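Local atomic coordinates of DegV family protein (Eubacterium eligens, PDB entry 3FDJ), a protein that is of unknown function but, as a member of the DegV family, probably binds a fatty acid. Residues A[234-237]-A[238-242]. Residues are numbered along the deposited sequence; the frame is centred on the assembly and turned at random.
Sequences EALA and DKIAD
Four successive i to i+4 backbone hydrogen bonds, from Asp238 N to Glu234 O (2.9 Å), Lys239 N to Ala235 O, Ile240 N to Leu236 O (3.0 Å) and Ala241 N to Ala237 O, make 234-242 the regular alpha-helical opening turns of helix 234-248. The apolar contact is one turn long: Leu236 CG lies 4.0 Å from Ile240 CD1, the two side chains crossing at a slant. Ile240 CG1, set beside its own backbone N (chi1 -67°), packs 3.4 Å from Leu236 O, and this carries CD1 to the leucine. On the outer side two acids share a turn. Glu234 OE2 and Asp238 OD2 are 4.0 Å apart, their carboxylate planes turned 68° against each other, and this proximity probably raises the proton affinity of one or both. A leucine in place of Asp238 would probably cost the first turns a negative charge and leave the Glu234 carboxylate beside an apolar branch. Lys239 extends away to a salt bridge with Asp205. In the beta-alpha-beta unit formed with strands 226-230 and 253-257, Ala237 and Ala241 rest on Ile228 and Val255, while Leu236 and Ile240 pack against Ile271 and helix 205-219.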
loop_
_atom_site.group_PDB
_atom_site.type_symbol
_atom_site.label_atom_id
_atom_site.label_comp_id
_atom_site.label_asym_id
_atom_site.label_seq_id
_atom_site.Cartn_x
_atom_site.Cartn_y
_atom_site.Cartn_z
ATOM N N GLU A 234 -0.429 -15.987 -5.163
ATOM C CA GLU A 234 0.952 -16.256 -4.782
ATOM C C GLU A 234 1.763 -16.765 -5.978
ATOM O O GLU A 234 2.955 -16.467 -6.093
ATOM C CB GLU A 234 0.973 -17.249 -3.634
ATOM C CG GLU A 234 2.298 -17.406 -2.953
ATOM C CD GLU A 234 2.190 -18.330 -1.771
ATOM O OE1 GLU A 234 1.170 -18.250 -1.027
ATOM O OE2 GLU A 234 3.098 -19.161 -1.600
ATOM N N ALA A 235 1.097 -17.476 -6.892
ATOM C CA ALA A 235 1.769 -18.050 -8.051
ATOM C C ALA A 235 2.401 -16.973 -8.910
ATOM O O ALA A 235 3.578 -17.067 -9.257
ATOM C CB ALA A 235 0.792 -18.904 -8.875
ATOM N N LEU A 236 1.632 -15.935 -9.213
ATOM C CA LEU A 236 2.113 -14.833 -10.053
ATOM C C LEU A 236 3.168 -14.017 -9.304
ATOM O O LEU A 236 4.201 -13.652 -9.876
ATOM C CB LEU A 236 0.965 -13.935 -10.544
ATOM C CG LEU A 236 1.399 -12.802 -11.506
ATOM C CD1 LEU A 236 2.251 -13.329 -12.674
ATOM C CD2 LEU A 236 0.155 -12.044 -11.989
ATOM N N ALA A 237 2.935 -13.754 -8.015
ATOM C CA ALA A 237 3.885 -12.975 -7.240
ATOM C C ALA A 237 5.253 -13.685 -7.214
ATOM O O ALA A 237 6.293 -13.037 -7.344
ATOM C CB ALA A 237 3.357 -12.714 -5.821
ATOM N N ASP A 238 5.242 -15.008 -7.042
ATOM C CA ASP A 238 6.469 -15.799 -7.047
ATOM C C ASP A 238 7.154 -15.775 -8.415
ATOM O O ASP A 238 8.371 -15.674 -8.485
ATOM C CB ASP A 238 6.198 -17.253 -6.615
ATOM C CG ASP A 238 5.948 -17.404 -5.117
ATOM O OD1 ASP A 238 6.107 -16.412 -4.346
ATOM O OD2 ASP A 238 5.592 -18.543 -4.704
ATOM N N LYS A 239 6.384 -15.826 -9.502
ATOM C CA LYS A 239 6.982 -15.716 -10.855
ATOM C C LYS A 239 7.689 -14.377 -11.069
ATOM O O LYS A 239 8.765 -14.327 -11.651
ATOM C CB LYS A 239 5.931 -15.836 -11.957
ATOM C CG LYS A 239 5.355 -17.182 -12.179
ATOM C CD LYS A 239 4.356 -17.119 -13.359
ATOM C CE LYS A 239 3.595 -18.393 -13.474
ATOM N NZ LYS A 239 2.615 -18.336 -14.585
ATOM N N ILE A 240 7.052 -13.309 -10.616
ATOM C CA ILE A 240 7.617 -11.961 -10.710
ATOM C C ILE A 240 8.913 -11.901 -9.897
ATOM O O ILE A 240 9.944 -11.423 -10.379
ATOM C CB ILE A 240 6.621 -10.903 -10.235
ATOM C CG1 ILE A 240 5.424 -10.815 -11.200
ATOM C CG2 ILE A 240 7.325 -9.518 -10.123
ATOM C CD1 ILE A 240 4.195 -10.036 -10.645
ATOM N N ALA A 241 8.866 -12.398 -8.663
ATOM C CA ALA A 241 10.040 -12.381 -7.807
ATOM C C ALA A 241 11.194 -13.146 -8.469
ATOM O O ALA A 241 12.337 -12.682 -8.458
ATOM C CB ALA A 241 9.712 -12.986 -6.416
ATOM N N ASP A 242 10.900 -14.302 -9.052
ATOM C CA ASP A 242 11.938 -15.100 -9.735
ATOM C C ASP A 242 12.547 -14.344 -10.925
ATOM O O ASP A 242 13.767 -14.373 -11.138
ATOM C CB ASP A 242 11.359 -16.427 -10.251
ATOM C CG ASP A 242 11.229 -17.487 -9.156
ATOM O OD1 ASP A 242 11.833 -17.338 -8.066
ATOM O OD2 ASP A 242 10.505 -18.483 -9.385
#